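Local coordinates for N(G),N(G)-dimethylarginine dimethylaminohydrolase (Pseudomonas aeruginosa, PDB 3RHY), which hydrolyses N(G),N(G)-dimethyl-L-arginine and N(G)-monomethyl-L-arginine to L-citrulline, releasing dimethylamine or methylamine, at residues A[58-63]-A[83-88]; A[63-68]-A[246-251]; A[127-132]-A[152-157]. One frame throughout, in Å; residues are numbered along the deposited sequence.

Contact 1. Residues A[58-63]-A[83-88]; sequences FPDSVF and ESRRGE. With HM3 ((4-chloropyridin-2-yl)methanol), chain C.
Phe58 and Arg85 pass with their CA atoms 6.4 Å apart, where two overlapping type I turns, Phe58 to Ser61 and Asp60 to Phe63, run by the weakly bonded helix 83-86 and the residues after it. Asp60, Phe63 and Arg85 probably line one side of the substrate pocket in the pentein fold, the alpha/beta propeller of the guanidino-group-modifying enzymes. Asp60 and Arg85 are inferred to bind substrate.

Arg85 does most of the reaching. A bend at chi3 (62°) brings its guanidinium beside the second turn. NH2 of Arg85 meets Phe63 O at 2.7 Å, near the guanidinium plane. The bond is weak, with an N-H...O angle of 127°. Asp60 O lies over one face of the guanidinium and takes no hydrogen bond from it. Within its own segment, Arg85 is held side-on by Glu88. NE of Arg85 gives to Glu88 OE2 at 2.8 Å, from above the carboxylate plane. NH2 of Arg85 gives to Glu88 OE1 at 3.1 Å, on the syn side. The remaining nitrogen, NH1, forms a salt bridge with Asp66. All three nitrogens have an acidic partner, which fixes how the group is turned.

Phe58 packs across the backbone from Ser84 to Glu88. Its CG touches Glu88 CG at 3.7 Å, and the two side chains slide past each other in opposite directions. Ser84 O lies in the ring plane, 3.5 Å from Phe58 CD2, while Glu88 N sits over one face and CZ packs near Gly87 O.

The Phe63 ring has Val62 CG1 over one face and the C5–C6 edge of the steeply inclined pyridine over the opposite face, with Phe63 CG 3.5 Å from HM3 C5. One water donates to Ser61 O and to Glu88 OE1, 2.7 Å from each.

Contact 2. Residues A[63-68]-A[246-251]; sequences FVEDPV and GVSCMS. With HM3 ((4-chloropyridin-2-yl)methanol), chain C.
Cys249 O accepts the backbone N-H of Glu65 at 3.1 Å, and this bond ties the two loops together. The N-H...O angle is 155°, and the donor is tilted from the carbonyl plane. Cys249 O also lies 3.2 Å from Phe63 CA in a CA-H...O contact.

The covalent link is the bond of 1.8 Å between Cys249 SG and HM3 C4. No chlorine is modelled on C4, consistent with its displacement by the thiol. Cys249 is the inferred nucleophile of the enzyme. Here its loop, in which 247-249 have helical backbone angles, meets the type I turn from Phe63 to Asp66 at the active site of the propeller. On the turn side, Asp66 OD2 approaches HM3 C6 at 3.6 Å.

Most of the apolar packing is on Phe63. Cys249 CB lies 3.5 Å from Phe63 CD2, and Met250 CG comes to the ring at its edge. Cys249 SG makes an oblique sulfur-aromatic contact, 31° off the ring normal. Separately, Val64 CG2 packs tightly on Ser251 CA, at 3.5 Å.

The charged group of the contact is the buried carboxylate of Glu65. Its CG is anti to the backbone N (chi1 169°), and the extended chain carries the acid alongside Ser248. Glu65 OE2 forms salt bridges with Lys164 and Arg253, which would offset the closeness of Ser248 O. That carbonyl in turn accepts from Arg253. Ser248 OG lies 3.1 Å from Glu65 OE1 and is also hydrogen-bonded to Asn204.

Contact 3. Residues A[127-132]-A[152-157]; sequences IGESAR and GSVVRL
Ile127 N gives a hydrogen bond of 2.8 Å to Ser153 O. Val155 N returns one to Ile127 O at 2.8 Å. Glu129 N then reaches Val155 O at 3.1 Å. This is the alternating pattern of parallel strands. Gly128 CA adds a CA-H...O contact to Val155 O at 3.2 Å.

Glu129 and Arg156 lie side by side on one face and point the same way. They are not a salt bridge: Glu129 OE2 is 4.2 Å from Arg156 NE and well out of the guanidinium plane. Val154 CG1 packs at 3.9 Å from Glu129 CB.

Past the strand ends, Leu157 closes the contact. Its CG sits between the backbone N and carbonyl carbon (chi1 48°), which brings the branch against Glu129 O and Ser130. Leu157 CD1 touches Ser130 CB at 3.6 Å. Ser130 OG makes an ST turn with Arg132 N and also bonds to Asp117. Arg132, held to Glu114 by a salt bridge, touches the inhibitor.

The segments belong to a beta-alpha-beta unit. Helix 135-147 connects the strands and packs on Ile127 and Val154 through Ala138, while strand 118-121 runs antiparallel to strand 124-129 on its other side.

In the fold
Contacts 1 and 2 are joined through Phe63, which belongs to both, and through the salt bridge from Arg85 NH1 to Asp66 OD2, 2.6 Å long. Their centres lie about 11 Å apart, and both touch the inhibitor. Both hold residues inferred to bind substrate, and contact 2 adds the inferred nucleophile Cys249 from near the C-terminus. Contact 3 is more remote, its centre about 17 Å from that of contact 2 and about 20 Å from that of contact 1. It touches neither, but the loop after strand 124-129 sends Arg132 to the ligand. His162, the inferred proton donor, contacts the side chains of both Asp66 and Arg132.

Contact 1. Residues A[58-63]-A[83-88]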
loop_
_atom_site.group_PDB
_atom_site.type_symbol
_atom_site.label_atom_id
_atom_site.label_comp_id
_atom_site.label_asym_id
_atom_site.label_seq_id
_atom_site.Cartn_x
_atom_site.Cartn_y
_atom_site.Cartn_z
ATOM N N PHE A 58 9.362 -1.275 -16.457
ATOM C CA PHE A 58 9.318 -1.121 -15.011
ATOM C C PHE A 58 8.880 -2.420 -14.356
ATOM O O PHE A 58 7.704 -2.619 -14.045
ATOM C CB PHE A 58 8.388 0.033 -14.640
ATOM C CG PHE A 58 8.785 1.348 -15.266
ATOM C CD1 PHE A 58 8.106 1.841 -16.379
ATOM C CD2 PHE A 58 9.866 2.071 -14.768
ATOM C CE1 PHE A 58 8.500 3.033 -16.988
ATOM C CE2 PHE A 58 10.267 3.265 -15.372
ATOM C CZ PHE A 58 9.583 3.745 -16.483
ATOM N N PRO A 59 9.839 -3.324 -14.124
ATOM C CA PRO A 59 9.592 -4.632 -13.509
ATOM C C PRO A 59 8.672 -4.608 -12.286
ATOM O O PRO A 59 7.876 -5.522 -12.081
ATOM C CB PRO A 59 11.002 -5.118 -13.176
ATOM C CG PRO A 59 11.826 -4.522 -14.293
ATOM C CD PRO A 59 11.283 -3.108 -14.337
ATOM N N ASP A 60 8.777 -3.556 -11.484
ATOM C CA ASP A 60 7.975 -3.420 -10.272
ATOM C C ASP A 60 6.740 -2.535 -10.415
ATOM O O ASP A 60 6.079 -2.250 -9.417
ATOM C CB ASP A 60 8.844 -2.867 -9.139
ATOM C CG ASP A 60 9.977 -3.800 -8.764
ATOM O OD1 ASP A 60 9.697 -4.880 -8.208
ATOM O OD2 ASP A 60 11.149 -3.453 -9.030
ATOM N N SER A 61 6.427 -2.103 -11.637
ATOM C CA SER A 61 5.269 -1.234 -11.859
ATOM C C SER A 61 3.946 -1.816 -11.361
ATOM O O SER A 61 2.974 -1.084 -11.195
ATOM C CB SER A 61 5.156 -0.849 -13.342
ATOM O OG SER A 61 5.105 -1.982 -14.183
ATOM N N VAL A 62 3.908 -3.127 -11.125
ATOM C CA VAL A 62 2.702 -3.780 -10.614
ATOM C C VAL A 62 2.327 -3.210 -9.248
ATOM O O VAL A 62 1.163 -3.215 -8.860
ATOM C CB VAL A 62 2.896 -5.310 -10.452
ATOM C CG1 VAL A 62 4.199 -5.606 -9.727
ATOM C CG2 VAL A 62 1.726 -5.895 -9.668
ATOM N N PHE A 63 3.325 -2.731 -8.514
ATOM C CA PHE A 63 3.079 -2.163 -7.198
ATOM C C PHE A 63 2.722 -0.694 -7.334
ATOM O O PHE A 63 3.532 0.185 -7.038
ATOM C CB PHE A 63 4.315 -2.353 -6.308
ATOM C CG PHE A 63 4.681 -3.798 -6.096
ATOM C CD1 PHE A 63 5.983 -4.239 -6.308
ATOM C CD2 PHE A 63 3.716 -4.723 -5.709
ATOM C CE1 PHE A 63 6.323 -5.583 -6.142
ATOM C CE2 PHE A 63 4.045 -6.072 -5.540
ATOM C CZ PHE A 63 5.354 -6.500 -5.760
ATOM N N GLU A 83 15.652 4.361 -8.130
ATOM C CA GLU A 83 15.770 5.090 -9.387
ATOM C C GLU A 83 15.097 4.322 -10.517
ATOM O O GLU A 83 14.541 4.921 -11.431
ATOM C CB GLU A 83 17.242 5.334 -9.721
ATOM C CG GLU A 83 18.039 5.908 -8.558
ATOM C CD GLU A 83 19.509 6.097 -8.882
ATOM O OE1 GLU A 83 20.346 5.822 -7.989
ATOM O OE2 GLU A 83 19.827 6.528 -10.016
ATOM N N SER A 84 15.125 2.995 -10.441
ATOM C CA SER A 84 14.519 2.174 -11.488
ATOM C C SER A 84 12.994 2.212 -11.473
ATOM O O SER A 84 12.353 1.709 -12.394
ATOM C CB SER A 84 14.990 0.721 -11.373
ATOM O OG SER A 84 14.510 0.123 -10.186
ATOM N N ARG A 85 12.412 2.806 -10.432
ATOM C CA ARG A 85 10.960 2.890 -10.324
ATOM C C ARG A 85 10.475 4.316 -10.486
ATOM O O ARG A 85 9.291 4.557 -10.697
ATOM C CB ARG A 85 10.475 2.371 -8.969
ATOM C CG ARG A 85 10.707 0.888 -8.722
ATOM C CD ARG A 85 9.851 0.410 -7.551
ATOM N NE ARG A 85 8.425 0.574 -7.834
ATOM C CZ ARG A 85 7.447 0.349 -6.958
ATOM N NH1 ARG A 85 7.728 -0.056 -5.725
ATOM N NH2 ARG A 85 6.182 0.533 -7.315
ATOM N N ARG A 86 11.401 5.256 -10.392
ATOM C CA ARG A 86 11.076 6.670 -10.483
ATOM C C ARG A 86 10.181 7.028 -11.678
ATOM O O ARG A 86 9.245 7.804 -11.542
ATOM C CB ARG A 86 12.382 7.469 -10.507
ATOM C CG ARG A 86 12.275 8.871 -9.943
ATOM C CD ARG A 86 13.639 9.380 -9.503
ATOM N NE ARG A 86 14.055 8.836 -8.212
ATOM C CZ ARG A 86 15.256 9.032 -7.675
ATOM N NH1 ARG A 86 16.161 9.753 -8.323
ATOM N NH2 ARG A 86 15.548 8.527 -6.485
ATOM N N GLY A 87 10.462 6.450 -12.841
ATOM C CA GLY A 87 9.670 6.738 -14.021
ATOM C C GLY A 87 8.261 6.162 -14.017
ATOM O O GLY A 87 7.509 6.361 -14.971
ATOM N N GLU A 88 7.896 5.453 -12.952
ATOM C CA GLU A 88 6.564 4.863 -12.853
ATOM C C GLU A 88 5.498 5.913 -12.581
ATOM O O GLU A 88 4.315 5.665 -12.772
ATOM C CB GLU A 88 6.526 3.819 -11.745
ATOM C CG GLU A 88 7.259 2.527 -12.057
ATOM C CD GLU A 88 7.193 1.552 -10.898
ATOM O OE1 GLU A 88 6.133 1.484 -10.242
ATOM O OE2 GLU A 88 8.190 0.850 -10.645
HETATM C C1 HM3 C . 8.425 -3.476 0.187
HETATM N N1 HM3 C . 7.613 -3.061 -2.122
HETATM C C2 HM3 C . 7.304 -3.313 -0.842
HETATM C C3 HM3 C . 5.977 -3.420 -0.444
HETATM C C4 HM3 C . 4.968 -3.265 -1.388
HETATM C C5 HM3 C . 5.330 -3.005 -2.703
HETATM C C6 HM3 C . 6.677 -2.909 -3.041
HETATM O O1 HM3 C . 9.502 -2.575 -0.088
HETATM O O HOH W 1 3.503 1.530 -10.711
#

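Contact 2. Residues A[63-68]-A[246-251]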
loop_
_atom_site.group_PDB
_atom_site.type_symbol
_atom_site.label_atom_id
_atom_site.label_comp_id
_atom_site.label_asym_id
_atom_site.label_seq_id
_atom_site.Cartn_x
_atom_site.Cartn_y
_atom_site.Cartn_z
ATOM N N PHE A 63 3.325 -2.731 -8.514
ATOM C CA PHE A 63 3.079 -2.163 -7.198
ATOM C C PHE A 63 2.722 -0.694 -7.334
ATOM O O PHE A 63 3.532 0.185 -7.038
ATOM C CB PHE A 63 4.315 -2.353 -6.308
ATOM C CG PHE A 63 4.681 -3.798 -6.096
ATOM C CD1 PHE A 63 5.983 -4.239 -6.308
ATOM C CD2 PHE A 63 3.716 -4.723 -5.709
ATOM C CE1 PHE A 63 6.323 -5.583 -6.142
ATOM C CE2 PHE A 63 4.045 -6.072 -5.540
ATOM C CZ PHE A 63 5.354 -6.500 -5.760
ATOM N N VAL A 64 1.490 -0.445 -7.775
ATOM C CA VAL A 64 0.997 0.911 -7.986
ATOM C C VAL A 64 0.806 1.721 -6.722
ATOM O O VAL A 64 0.533 2.922 -6.791
ATOM C CB VAL A 64 -0.346 0.915 -8.762
ATOM C CG1 VAL A 64 -0.100 0.621 -10.216
ATOM C CG2 VAL A 64 -1.311 -0.110 -8.157
ATOM N N GLU A 65 0.937 1.078 -5.567
ATOM C CA GLU A 65 0.771 1.802 -4.313
ATOM C C GLU A 65 1.837 2.881 -4.133
ATOM O O GLU A 65 1.558 3.965 -3.622
ATOM C CB GLU A 65 0.828 0.840 -3.113
ATOM C CG GLU A 65 0.929 1.559 -1.762
ATOM C CD GLU A 65 0.593 0.662 -0.567
ATOM O OE1 GLU A 65 1.364 -0.283 -0.274
ATOM O OE2 GLU A 65 -0.451 0.916 0.074
ATOM N N ASP A 66 3.055 2.586 -4.561
ATOM C CA ASP A 66 4.162 3.520 -4.381
ATOM C C ASP A 66 4.210 4.822 -5.182
ATOM O O ASP A 66 4.547 5.870 -4.627
ATOM C CB ASP A 66 5.484 2.767 -4.543
ATOM C CG ASP A 66 5.666 1.706 -3.483
ATOM O OD1 ASP A 66 5.369 2.001 -2.308
ATOM O OD2 ASP A 66 6.102 0.583 -3.816
ATOM N N PRO A 67 3.887 4.777 -6.485
ATOM C CA PRO A 67 3.914 5.985 -7.322
ATOM C C PRO A 67 2.944 7.096 -6.930
ATOM O O PRO A 67 3.120 8.236 -7.348
ATOM C CB PRO A 67 3.602 5.446 -8.720
ATOM C CG PRO A 67 4.125 4.048 -8.676
ATOM C CD PRO A 67 3.670 3.579 -7.319
ATOM N N VAL A 68 1.915 6.778 -6.149
ATOM C CA VAL A 68 0.934 7.800 -5.774
ATOM C C VAL A 68 0.220 7.579 -4.444
ATOM O O VAL A 68 0.056 6.450 -3.987
ATOM C CB VAL A 68 -0.203 7.918 -6.824
ATOM C CG1 VAL A 68 -0.828 9.304 -6.749
ATOM C CG2 VAL A 68 0.312 7.610 -8.220
ATOM N N GLY A 246 3.079 -7.174 -0.844
ATOM C CA GLY A 246 1.863 -7.653 -0.203
ATOM C C GLY A 246 0.623 -7.116 -0.897
ATOM O O GLY A 246 0.733 -6.382 -1.884
ATOM N N VAL A 247 -0.557 -7.454 -0.380
ATOM C CA VAL A 247 -1.805 -6.999 -0.980
ATOM C C VAL A 247 -1.993 -5.484 -1.004
ATOM O O VAL A 247 -2.646 -4.956 -1.901
ATOM C CB VAL A 247 -3.045 -7.627 -0.285
ATOM C CG1 VAL A 247 -3.110 -9.105 -0.586
ATOM C CG2 VAL A 247 -2.990 -7.382 1.216
ATOM N N SER A 248 -1.427 -4.770 -0.039
ATOM C CA SER A 248 -1.593 -3.327 -0.027
ATOM C C SER A 248 -0.809 -2.660 -1.143
ATOM O O SER A 248 -1.195 -1.594 -1.622
ATOM C CB SER A 248 -1.135 -2.742 1.302
ATOM O OG SER A 248 0.277 -2.687 1.360
ATOM N N CYS A 249 0.284 -3.306 -1.554
ATOM C CA CYS A 249 1.194 -2.792 -2.585
ATOM C C CYS A 249 0.646 -2.805 -3.999
ATOM O O CYS A 249 1.000 -1.961 -4.816
ATOM C CB CYS A 249 2.499 -3.609 -2.609
ATOM S SG CYS A 249 3.345 -3.801 -1.011
ATOM N N MET A 250 -0.213 -3.770 -4.281
ATOM C CA MET A 250 -0.735 -3.957 -5.621
ATOM C C MET A 250 -1.940 -3.153 -6.085
ATOM O O MET A 250 -2.503 -3.436 -7.135
ATOM C CB MET A 250 -0.986 -5.446 -5.826
ATOM C CG MET A 250 0.213 -6.290 -5.418
ATOM S SD MET A 250 -0.013 -8.009 -5.828
ATOM C CE MET A 250 -0.754 -8.611 -4.367
ATOM N N SER A 251 -2.341 -2.149 -5.321
ATOM C CA SER A 251 -3.468 -1.346 -5.741
ATOM C C SER A 251 -3.489 -0.001 -5.058
ATOM O O SER A 251 -2.779 0.232 -4.070
ATOM C CB SER A 251 -4.784 -2.080 -5.472
ATOM O OG SER A 251 -4.979 -2.290 -4.085
HETATM C C1 HM3 C . 8.425 -3.476 0.187
HETATM N N1 HM3 C . 7.613 -3.061 -2.122
HETATM C C2 HM3 C . 7.304 -3.313 -0.842
HETATM C C3 HM3 C . 5.977 -3.420 -0.444
HETATM C C4 HM3 C . 4.968 -3.265 -1.388
HETATM C C5 HM3 C . 5.330 -3.005 -2.703
HETATM C C6 HM3 C . 6.677 -2.909 -3.041
HETATM O O1 HM3 C . 9.502 -2.575 -0.088
HETATM O O HOH W 2 -2.102 2.209 -2.101
#

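Contact 3. Residues A[127-132]-A[152-157]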
loop_
_atom_site.group_PDB
_atom_site.type_symbol
_atom_site.label_atom_id
_atom_site.label_comp_id
_atom_site.label_asym_id
_atom_site.label_seq_id
_atom_site.Cartn_x
_atom_site.Cartn_y
_atom_site.Cartn_z
ATOM N N ILE A 127 3.676 8.676 7.973
ATOM C CA ILE A 127 4.708 8.483 6.967
ATOM C C ILE A 127 5.981 7.875 7.537
ATOM O O ILE A 127 6.637 8.460 8.399
ATOM C CB ILE A 127 5.059 9.825 6.307
ATOM C CG1 ILE A 127 3.773 10.525 5.859
ATOM C CG2 ILE A 127 5.999 9.598 5.140
ATOM C CD1 ILE A 127 3.996 11.935 5.370
ATOM N N GLY A 128 6.330 6.696 7.044
ATOM C CA GLY A 128 7.523 6.049 7.537
ATOM C C GLY A 128 8.751 6.570 6.827
ATOM O O GLY A 128 8.862 6.449 5.613
ATOM N N GLU A 129 9.667 7.174 7.575
ATOM C CA GLU A 129 10.893 7.671 6.973
ATOM C C GLU A 129 11.812 6.472 6.808
ATOM O O GLU A 129 12.221 5.864 7.788
ATOM C CB GLU A 129 11.560 8.708 7.867
ATOM C CG GLU A 129 12.709 9.428 7.181
ATOM C CD GLU A 129 13.306 10.519 8.038
ATOM O OE1 GLU A 129 12.528 11.320 8.601
ATOM O OE2 GLU A 129 14.550 10.580 8.143
ATOM N N SER A 130 12.122 6.128 5.566
ATOM C CA SER A 130 12.986 4.989 5.279
ATOM C C SER A 130 14.028 5.362 4.234
ATOM O O SER A 130 14.263 6.538 3.976
ATOM C CB SER A 130 12.154 3.815 4.756
ATOM O OG SER A 130 11.552 4.129 3.505
ATOM N N ALA A 131 14.642 4.349 3.633
ATOM C CA ALA A 131 15.653 4.566 2.608
ATOM C C ALA A 131 14.955 4.928 1.308
ATOM O O ALA A 131 15.584 5.386 0.356
ATOM C CB ALA A 131 16.485 3.299 2.417
ATOM N N ARG A 132 13.642 4.718 1.287
ATOM C CA ARG A 132 12.822 4.997 0.119
ATOM C C ARG A 132 12.083 6.321 0.258
ATOM O O ARG A 132 11.704 6.935 -0.735
ATOM C CB ARG A 132 11.809 3.873 -0.072
ATOM C CG ARG A 132 12.407 2.551 -0.499
ATOM C CD ARG A 132 12.922 2.655 -1.915
ATOM N NE ARG A 132 13.242 1.354 -2.493
ATOM C CZ ARG A 132 12.395 0.329 -2.563
ATOM N NH1 ARG A 132 11.161 0.436 -2.082
ATOM N NH2 ARG A 132 12.775 -0.802 -3.145
ATOM N N GLY A 152 -0.475 15.048 8.782
ATOM C CA GLY A 152 0.492 13.982 8.619
ATOM C C GLY A 152 1.594 14.058 9.651
ATOM O O GLY A 152 1.828 15.113 10.241
ATOM N N SER A 153 2.271 12.936 9.879
ATOM C CA SER A 153 3.366 12.887 10.843
ATOM C C SER A 153 4.337 11.800 10.423
ATOM O O SER A 153 3.966 10.871 9.708
ATOM C CB SER A 153 2.833 12.611 12.260
ATOM O OG SER A 153 2.161 11.364 12.342
ATOM N N VAL A 154 5.579 11.923 10.868
ATOM C CA VAL A 154 6.617 10.963 10.530
ATOM C C VAL A 154 6.812 9.870 11.579
ATOM O O VAL A 154 6.742 10.125 12.782
ATOM C CB VAL A 154 7.966 11.683 10.318
ATOM C CG1 VAL A 154 9.105 10.673 10.254
ATOM C CG2 VAL A 154 7.911 12.501 9.038
ATOM N N VAL A 155 7.053 8.649 11.112
ATOM C CA VAL A 155 7.300 7.520 12.001
ATOM C C VAL A 155 8.635 6.911 11.600
ATOM O O VAL A 155 8.803 6.459 10.472
ATOM C CB VAL A 155 6.188 6.444 11.888
ATOM C CG1 VAL A 155 6.612 5.176 12.607
ATOM C CG2 VAL A 155 4.891 6.973 12.494
ATOM N N ARG A 156 9.598 6.924 12.516
ATOM C CA ARG A 156 10.916 6.364 12.229
ATOM C C ARG A 156 10.820 4.849 12.265
ATOM O O ARG A 156 10.236 4.281 13.189
ATOM C CB ARG A 156 11.946 6.835 13.265
ATOM C CG ARG A 156 12.100 8.355 13.377
ATOM C CD ARG A 156 12.636 9.002 12.093
ATOM N NE ARG A 156 13.998 8.585 11.750
ATOM C CZ ARG A 156 15.072 8.766 12.521
ATOM N NH1 ARG A 156 14.962 9.364 13.703
ATOM N NH2 ARG A 156 16.267 8.357 12.105
ATOM N N LEU A 157 11.380 4.201 11.248
ATOM C CA LEU A 157 11.365 2.745 11.173
ATOM C C LEU A 157 12.787 2.195 11.234
ATOM O O LEU A 157 13.691 2.690 10.555
ATOM C CB LEU A 157 10.640 2.273 9.899
ATOM C CG LEU A 157 10.938 2.863 8.519
ATOM C CD1 LEU A 157 12.303 2.417 8.023
ATOM C CD2 LEU A 157 9.860 2.400 7.550
#